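Local coordinates for putative peptidyl-arginine deiminase family protein (Campylobacter jejuni subsp. jejuni serotype O:2, PDB 6B10) that probably hydrolyses agmatine to N-carbamoylputrescine and ammonia, acting as an agmatine deiminase in bacterial polyamine biosynthesis, at residues L211-D216 with A271-I276; R264-T269 with V313-N318. All blocks are in the same frame, centred on the assembly; numbering follows the deposited sequence.

Contact 1: L211-D216 with A271-I276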
ATOM      1  N   LEU A 211      -2.911  -1.799   9.619  1.00 24.60           N
ATOM      2  CA  LEU A 211      -2.753  -1.543  11.045  1.00 24.16           C
ATOM      3  C   LEU A 211      -2.027  -0.251  11.384  1.00 23.42           C
ATOM      4  O   LEU A 211      -2.474   0.490  12.260  1.00 22.67           O
ATOM      5  CB  LEU A 211      -1.983  -2.696  11.687  1.00 24.63           C
ATOM      6  CG  LEU A 211      -2.712  -4.032  11.783  1.00 25.16           C
ATOM      7  CD1 LEU A 211      -1.754  -5.089  12.295  1.00 25.22           C
ATOM      8  CD2 LEU A 211      -3.920  -3.909  12.698  1.00 25.85           C
ATOM      9  N   ALA A 212      -0.896  -0.005  10.724  1.00 22.80           N
ATOM     10  CA  ALA A 212      -0.002   1.089  11.114  1.00 22.99           C
ATOM     11  C   ALA A 212       0.864   1.540   9.954  1.00 22.09           C
ATOM     12  O   ALA A 212       1.333   0.713   9.177  1.00 22.51           O
ATOM     13  CB  ALA A 212       0.880   0.660  12.281  1.00 22.93           C
ATOM     14  N   ARG A 213       1.092   2.849   9.876  1.00 21.10           N
ATOM     15  CA  ARG A 213       1.762   3.480   8.752  1.00 20.95           C
ATOM     16  C   ARG A 213       2.525   4.709   9.227  1.00 21.07           C
ATOM     17  O   ARG A 213       1.994   5.486  10.017  1.00 21.32           O
ATOM     18  CB  ARG A 213       0.735   3.989   7.725  1.00 21.44           C
ATOM     19  CG  ARG A 213      -0.264   2.983   7.170  1.00 21.58           C
ATOM     20  CD  ARG A 213       0.346   2.044   6.141  1.00 21.56           C
ATOM     21  NE  ARG A 213       0.919   2.766   5.014  1.00 21.20           N
ATOM     22  CZ  ARG A 213       0.235   3.250   3.975  1.00 21.46           C
ATOM     23  NH1 ARG A 213      -1.081   3.111   3.879  1.00 21.52           N
ATOM     24  NH2 ARG A 213       0.880   3.908   3.026  1.00 21.77           N
ATOM     25  N   PHE A 214       3.744   4.908   8.738  1.00 20.20           N
ATOM     26  CA  PHE A 214       4.391   6.203   8.879  1.00 20.65           C
ATOM     27  C   PHE A 214       3.682   7.228   8.002  1.00 20.70           C
ATOM     28  O   PHE A 214       3.352   6.947   6.840  1.00 19.38           O
ATOM     29  CB  PHE A 214       5.862   6.150   8.467  1.00 21.06           C
ATOM     30  CG  PHE A 214       6.730   5.396   9.424  1.00 21.49           C
ATOM     31  CD1 PHE A 214       7.108   5.971  10.629  1.00 22.24           C
ATOM     32  CD2 PHE A 214       7.172   4.115   9.126  1.00 21.95           C
ATOM     33  CE1 PHE A 214       7.910   5.278  11.521  1.00 22.33           C
ATOM     34  CE2 PHE A 214       7.976   3.417  10.011  1.00 22.17           C
ATOM     35  CZ  PHE A 214       8.343   4.003  11.210  1.00 22.44           C
ATOM     36  N   ILE A 215       3.471   8.418   8.556  1.00 20.60           N
ATOM     37  CA  ILE A 215       2.945   9.546   7.788  1.00 20.86           C
ATOM     38  C   ILE A 215       3.968  10.673   7.637  1.00 21.90           C
ATOM     39  O   ILE A 215       3.830  11.525   6.759  1.00 22.40           O
ATOM     40  CB  ILE A 215       1.632  10.084   8.387  1.00 20.92           C
ATOM     41  CG1 ILE A 215       1.831  10.605   9.812  1.00 21.17           C
ATOM     42  CG2 ILE A 215       0.580   8.994   8.358  1.00 21.16           C
ATOM     43  CD1 ILE A 215       0.587  11.225  10.403  1.00 21.69           C
ATOM     44  N   ASP A 216       4.965  10.699   8.521  1.00 22.83           N
ATOM     45  CA  ASP A 216       6.207  11.427   8.273  1.00 23.08           C
ATOM     46  C   ASP A 216       7.333  10.679   8.982  1.00 23.55           C
ATOM     47  O   ASP A 216       7.087   9.619   9.564  1.00 22.75           O
ATOM     48  CB  ASP A 216       6.095  12.917   8.660  1.00 23.70           C
ATOM     49  CG  ASP A 216       5.887  13.154  10.157  1.00 23.77           C
ATOM     50  OD1 ASP A 216       6.414  12.412  11.009  1.00 24.02           O
ATOM     51  OD2 ASP A 216       5.199  14.131  10.482  1.00 25.39           O
ATOM     52  N   ALA A 271      -6.081   2.948   7.912  1.00 23.15           N
ATOM     53  CA  ALA A 271      -4.636   2.867   7.676  1.00 23.08           C
ATOM     54  C   ALA A 271      -4.284   2.576   6.206  1.00 23.43           C
ATOM     55  O   ALA A 271      -3.157   2.824   5.774  1.00 23.57           O
ATOM     56  CB  ALA A 271      -4.004   1.822   8.591  1.00 22.77           C
ATOM     57  N   ASN A 272      -5.245   2.078   5.435  1.00 23.42           N
ATOM     58  CA  ASN A 272      -5.017   1.742   4.025  1.00 23.49           C
ATOM     59  C   ASN A 272      -5.139   2.964   3.097  1.00 23.05           C
ATOM     60  O   ASN A 272      -5.719   2.882   2.006  1.00 23.16           O
ATOM     61  CB  ASN A 272      -5.997   0.645   3.601  1.00 24.16           C
ATOM     62  CG  ASN A 272      -5.371  -0.376   2.675  1.00 24.79           C
ATOM     63  OD1 ASN A 272      -5.753  -0.490   1.516  1.00 25.62           O
ATOM     64  ND2 ASN A 272      -4.412  -1.129   3.187  1.00 25.41           N
ATOM     65  N   PHE A 273      -4.588   4.097   3.537  1.00 22.37           N
ATOM     66  CA  PHE A 273      -4.502   5.298   2.712  1.00 21.55           C
ATOM     67  C   PHE A 273      -3.325   5.204   1.744  1.00 21.60           C
ATOM     68  O   PHE A 273      -2.536   4.261   1.803  1.00 20.85           O
ATOM     69  CB  PHE A 273      -4.409   6.576   3.570  1.00 21.24           C
ATOM     70  CG  PHE A 273      -3.413   6.513   4.708  1.00 21.29           C
ATOM     71  CD1 PHE A 273      -2.054   6.283   4.478  1.00 21.04           C
ATOM     72  CD2 PHE A 273      -3.828   6.747   6.014  1.00 21.02           C
ATOM     73  CE1 PHE A 273      -1.149   6.254   5.531  1.00 21.01           C
ATOM     74  CE2 PHE A 273      -2.924   6.719   7.067  1.00 21.16           C
ATOM     75  CZ  PHE A 273      -1.582   6.477   6.823  1.00 20.86           C
ATOM     76  N   VAL A 274      -3.209   6.178   0.845  1.00 21.81           N
ATOM     77  CA  VAL A 274      -2.091   6.207  -0.079  1.00 22.34           C
ATOM     78  C   VAL A 274      -1.587   7.623  -0.298  1.00 21.72           C
ATOM     79  O   VAL A 274      -2.363   8.523  -0.584  1.00 22.50           O
ATOM     80  CB  VAL A 274      -2.425   5.517  -1.431  1.00 23.17           C
ATOM     81  CG1 VAL A 274      -3.687   6.079  -2.048  1.00 23.99           C
ATOM     82  CG2 VAL A 274      -1.255   5.635  -2.403  1.00 23.50           C
ATOM     83  N   PHE A 275      -0.280   7.814  -0.131  1.00 21.32           N
ATOM     84  CA  PHE A 275       0.343   9.094  -0.434  1.00 20.80           C
ATOM     85  C   PHE A 275       0.561   9.209  -1.935  1.00 20.97           C
ATOM     86  O   PHE A 275       0.946   8.234  -2.594  1.00 20.57           O
ATOM     87  CB  PHE A 275       1.689   9.240   0.259  1.00 21.05           C
ATOM     88  CG  PHE A 275       1.605   9.654   1.703  1.00 21.09           C
ATOM     89  CD1 PHE A 275       1.388  10.983   2.046  1.00 20.80           C
ATOM     90  CD2 PHE A 275       1.799   8.722   2.719  1.00 20.72           C
ATOM     91  CE1 PHE A 275       1.341  11.369   3.376  1.00 20.62           C
ATOM     92  CE2 PHE A 275       1.756   9.103   4.052  1.00 20.43           C
ATOM     93  CZ  PHE A 275       1.525  10.428   4.379  1.00 20.74           C
ATOM     94  N   ILE A 276       0.296  10.404  -2.455  1.00 21.06           N
ATOM     95  CA  ILE A 276       0.618  10.782  -3.823  1.00 21.49           C
ATOM     96  C   ILE A 276       1.133  12.205  -3.768  1.00 21.97           C
ATOM     97  O   ILE A 276       1.149  12.820  -2.699  1.00 22.51           O
ATOM     98  CB  ILE A 276      -0.604  10.680  -4.750  1.00 21.78           C
ATOM     99  CG1 ILE A 276      -1.760  11.537  -4.216  1.00 22.11           C
ATOM    100  CG2 ILE A 276      -1.029   9.221  -4.890  1.00 21.84           C
ATOM    101  CD1 ILE A 276      -2.869  11.768  -5.218  1.00 22.50           C
TER
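The chain of Arg-213 bends at chi2 and chi3, while Phe-273 holds its CG between backbone N and carbonyl carbon (chi1 47°), and together these settings lay guanidinium and ring against each other. The two side chains run antiparallel alongside each other, guanidinium and ring planes 40° apart. CE1 of Phe-273 stands 3.5 Å above the guanidinium plane of Arg-213, off its centre. Closer to the backbone, Arg-213 CB comes within 3.5 Å of Phe-273 CZ. A single nitrogen ties down the loop in front of strand 274-276: Arg-213 NH1 gives a nearly straight bond (174°) to Phe-273 O, 2.8 Å away and in the guanidinium plane. The same NH1 gives a more bent bond, also 2.8 Å, to Ala-271 O, and that oxygen sits over the centre of the Phe-273 ring. NE and NH2 form salt bridges with Asp-150 and Glu-15, so the buried cation is held on all three nitrogens. Beyond it the contact turns apolar. Ile-215 meets Phe-273 at about a right angle, CG2 3.7 Å from CZ, and Ile-215 CB rests 4.0 Å from Phe-275 CZ. Strands 212-216 and 274-276 are outermost in two separate three-stranded mixed sheets; the arginine joins the first to the loop leading into the second, and Ile-215 reaches the second sheet at Phe-275, an arrangement consistent with the pentein propeller of the guanidino-group-modifying enzymes.

Contact 2: R264-T269 with V313-N318; sequences RRLGAT and VFLRQN
The guanidinium of Arg-316, a residue whose CA lies 4.4 Å from Leu-266 CD2, has Val-313 CG1 over part of one face, off its centre, and Tyr-36 makes a cation-pi contact with it; CB of Arg-316 points away from 264-269, and the chain beyond it is extended. Residues 313-316, helical in backbone angles but without regular helix bonds, face an inverse gamma turn centred on Gly-267, closed by a weak bond from Ala-268 N to Leu-266 O. Leu-315 packs onto the turn. Its CG stands anti to the carbonyl carbon (chi1 -58°), and the two methyls spread over the turn. Leu-315 CD1 reaches Ala-268 CB at 3.6 Å and Leu-266 CB at 3.9 Å, whereas CD2 sits 3.6 Å from Gly-267 O. Leu-266 meets it obliquely and runs past, bringing its own CD2 to within 3.7 Å of Leu-315 O. No direct hydrogen bond joins the two segments; one water links them. That water takes hydrogens from Gly-267 N, at 2.9 Å, and from ND2 of Asn-318. It donates in turn to Leu-315 O, the carbonyl that also accepts from Asn-318 N, with 2.8 Å between the water and Leu-315 O.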
ATOM      1  N   ARG A 264     -21.222 -10.832   6.368  1.00 61.44           N
ATOM      2  CA  ARG A 264     -19.790 -10.988   6.641  1.00 57.03           C
ATOM      3  C   ARG A 264     -19.192  -9.638   7.033  1.00 52.65           C
ATOM      4  O   ARG A 264     -19.368  -8.655   6.312  1.00 49.37           O
ATOM      5  CB  ARG A 264     -19.081 -11.532   5.399  1.00 57.91           C
ATOM      6  N   ARG A 265     -18.492  -9.587   8.169  1.00 49.44           N
ATOM      7  CA  ARG A 265     -17.888  -8.334   8.642  1.00 47.57           C
ATOM      8  C   ARG A 265     -16.660  -7.929   7.814  1.00 45.99           C
ATOM      9  O   ARG A 265     -15.671  -8.653   7.761  1.00 47.44           O
ATOM     10  CB  ARG A 265     -17.499  -8.400  10.124  1.00 45.90           C
ATOM     11  CG  ARG A 265     -17.052  -7.037  10.638  1.00 44.65           C
ATOM     12  CD  ARG A 265     -16.627  -7.018  12.089  1.00 43.10           C
ATOM     13  NE  ARG A 265     -16.273  -5.653  12.475  1.00 42.97           N
ATOM     14  CZ  ARG A 265     -15.948  -5.263  13.706  1.00 41.88           C
ATOM     15  NH1 ARG A 265     -15.920  -6.133  14.708  1.00 42.60           N
ATOM     16  NH2 ARG A 265     -15.647  -3.988  13.932  1.00 40.84           N
ATOM     17  N   LEU A 266     -16.729  -6.745   7.213  1.00 44.86           N
ATOM     18  CA  LEU A 266     -15.683  -6.242   6.327  1.00 42.72           C
ATOM     19  C   LEU A 266     -14.560  -5.567   7.105  1.00 42.21           C
ATOM     20  O   LEU A 266     -14.810  -4.858   8.079  1.00 40.96           O
ATOM     21  CB  LEU A 266     -16.287  -5.256   5.328  1.00 42.46           C
ATOM     22  CG  LEU A 266     -17.429  -5.824   4.478  1.00 43.24           C
ATOM     23  CD1 LEU A 266     -17.989  -4.760   3.550  1.00 42.85           C
ATOM     24  CD2 LEU A 266     -16.976  -7.046   3.684  1.00 43.07           C
ATOM     25  N   GLY A 267     -13.323  -5.784   6.660  1.00 41.09           N
ATOM     26  CA  GLY A 267     -12.147  -5.260   7.347  1.00 38.81           C
ATOM     27  C   GLY A 267     -11.888  -3.807   7.009  1.00 37.16           C
ATOM     28  O   GLY A 267     -10.887  -3.477   6.371  1.00 36.21           O
ATOM     29  N   ALA A 268     -12.785  -2.933   7.451  1.00 35.48           N
ATOM     30  CA  ALA A 268     -12.668  -1.508   7.172  1.00 34.29           C
ATOM     31  C   ALA A 268     -11.575  -0.915   8.050  1.00 32.97           C
ATOM     32  O   ALA A 268     -11.600  -1.080   9.265  1.00 33.59           O
ATOM     33  CB  ALA A 268     -13.993  -0.810   7.424  1.00 34.61           C
ATOM     34  N   THR A 269     -10.615  -0.239   7.425  1.00 31.40           N
ATOM     35  CA  THR A 269      -9.476   0.341   8.129  1.00 29.99           C
ATOM     36  C   THR A 269      -9.045   1.643   7.459  1.00 27.97           C
ATOM     37  O   THR A 269      -9.002   1.734   6.229  1.00 26.05           O
ATOM     38  CB  THR A 269      -8.282  -0.640   8.185  1.00 31.15           C
ATOM     39  OG1 THR A 269      -7.118   0.032   8.689  1.00 31.40           O
ATOM     40  CG2 THR A 269      -7.968  -1.223   6.802  1.00 31.65           C
ATOM     41  N   VAL A 313     -16.865  -0.600  -1.431  1.00 34.23           N
ATOM     42  CA  VAL A 313     -16.985  -1.672  -2.419  1.00 36.18           C
ATOM     43  C   VAL A 313     -15.697  -2.495  -2.469  1.00 37.92           C
ATOM     44  O   VAL A 313     -15.745  -3.726  -2.569  1.00 40.76           O
ATOM     45  CB  VAL A 313     -17.336  -1.126  -3.816  1.00 36.41           C
ATOM     46  CG1 VAL A 313     -17.548  -2.268  -4.801  1.00 36.90           C
ATOM     47  CG2 VAL A 313     -18.587  -0.267  -3.748  1.00 36.12           C
ATOM     48  N   PHE A 314     -14.553  -1.811  -2.363  1.00 36.76           N
ATOM     49  CA  PHE A 314     -13.239  -2.466  -2.312  1.00 34.99           C
ATOM     50  C   PHE A 314     -13.184  -3.567  -1.250  1.00 35.19           C
ATOM     51  O   PHE A 314     -12.594  -4.626  -1.474  1.00 35.87           O
ATOM     52  CB  PHE A 314     -12.123  -1.452  -2.014  1.00 33.87           C
ATOM     53  CG  PHE A 314     -11.809  -0.514  -3.146  1.00 32.34           C
ATOM     54  CD1 PHE A 314     -12.491   0.685  -3.288  1.00 32.17           C
ATOM     55  CD2 PHE A 314     -10.788  -0.803  -4.038  1.00 32.25           C
ATOM     56  CE1 PHE A 314     -12.189   1.562  -4.316  1.00 31.50           C
ATOM     57  CE2 PHE A 314     -10.477   0.068  -5.066  1.00 32.13           C
ATOM     58  CZ  PHE A 314     -11.178   1.252  -5.207  1.00 31.91           C
ATOM     59  N   LEU A 315     -13.793  -3.312  -0.094  1.00 36.60           N
ATOM     60  CA  LEU A 315     -13.735  -4.244   1.041  1.00 37.37           C
ATOM     61  C   LEU A 315     -14.389  -5.608   0.773  1.00 38.65           C
ATOM     62  O   LEU A 315     -14.092  -6.582   1.473  1.00 37.54           O
ATOM     63  CB  LEU A 315     -14.390  -3.633   2.283  1.00 37.47           C
ATOM     64  CG  LEU A 315     -13.877  -2.311   2.862  1.00 37.14           C
ATOM     65  CD1 LEU A 315     -14.742  -1.947   4.056  1.00 36.82           C
ATOM     66  CD2 LEU A 315     -12.409  -2.387   3.262  1.00 37.07           C
ATOM     67  N   ARG A 316     -15.275  -5.684  -0.220  1.00 40.41           N
ATOM     68  CA  ARG A 316     -15.912  -6.957  -0.579  1.00 42.71           C
ATOM     69  C   ARG A 316     -14.878  -8.031  -0.963  1.00 43.87           C
ATOM     70  O   ARG A 316     -15.091  -9.215  -0.700  1.00 43.23           O
ATOM     71  CB  ARG A 316     -16.951  -6.758  -1.688  1.00 43.89           C
ATOM     72  CG  ARG A 316     -18.170  -5.962  -1.229  1.00 45.44           C
ATOM     73  CD  ARG A 316     -19.129  -5.625  -2.360  1.00 46.36           C
ATOM     74  NE  ARG A 316     -20.018  -4.517  -2.001  1.00 48.34           N
ATOM     75  CZ  ARG A 316     -20.924  -3.965  -2.812  1.00 48.68           C
ATOM     76  NH1 ARG A 316     -21.095  -4.408  -4.052  1.00 49.38           N
ATOM     77  NH2 ARG A 316     -21.670  -2.958  -2.375  1.00 48.65           N
ATOM     78  N   GLN A 317     -13.750  -7.614  -1.545  1.00 43.74           N
ATOM     79  CA  GLN A 317     -12.637  -8.529  -1.825  1.00 43.33           C
ATOM     80  C   GLN A 317     -11.443  -8.349  -0.878  1.00 42.41           C
ATOM     81  O   GLN A 317     -10.301  -8.611  -1.253  1.00 43.27           O
ATOM     82  CB  GLN A 317     -12.199  -8.387  -3.283  1.00 44.96           C
ATOM     83  CG  GLN A 317     -13.246  -8.857  -4.286  1.00 46.29           C
ATOM     84  CD  GLN A 317     -13.608 -10.324  -4.120  1.00 45.88           C
ATOM     85  OE1 GLN A 317     -12.785 -11.139  -3.702  1.00 46.23           O
ATOM     86  NE2 GLN A 317     -14.847 -10.665  -4.444  1.00 46.93           N
ATOM     87  N   ASN A 318     -11.724  -7.914   0.350  1.00 40.68           N
ATOM     88  CA  ASN A 318     -10.750  -7.881   1.448  1.00 40.43           C
ATOM     89  C   ASN A 318      -9.533  -6.975   1.243  1.00 38.65           C
ATOM     90  O   ASN A 318      -8.424  -7.313   1.640  1.00 38.43           O
ATOM     91  CB  ASN A 318     -10.305  -9.303   1.807  1.00 41.66           C
ATOM     92  CG  ASN A 318     -11.477 -10.247   2.004  1.00 44.19           C
ATOM     93  OD1 ASN A 318     -11.585 -11.267   1.321  1.00 47.95           O
ATOM     94  ND2 ASN A 318     -12.369  -9.907   2.929  1.00 44.03           N
TER
HETATM   95  O   HOH W   1     -12.990  -6.953   4.041  1.00 43.22           O

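The centres of contact 1 and contact 2 are about 18 Å apart, contact 1 about 8 Å from the centre of the chain and contact 2 about 16 Å, so the pair runs from the interior outward. The first segment of contact 2, 264-269, leads almost directly into the second of contact 1, 271-276, and Thr-269 OG1 bonds to Ala-271 N across the junction. A second connection runs through the loop holding 313-318, which continues to His-322 and Cys-323, whose backbones bond Asn-272 of contact 1. One contact depends on a buried arginine, the other on leucine packing and a water. The potassium ion belongs to Phe-91, Asp-106 and Phe-107, outside all four segments.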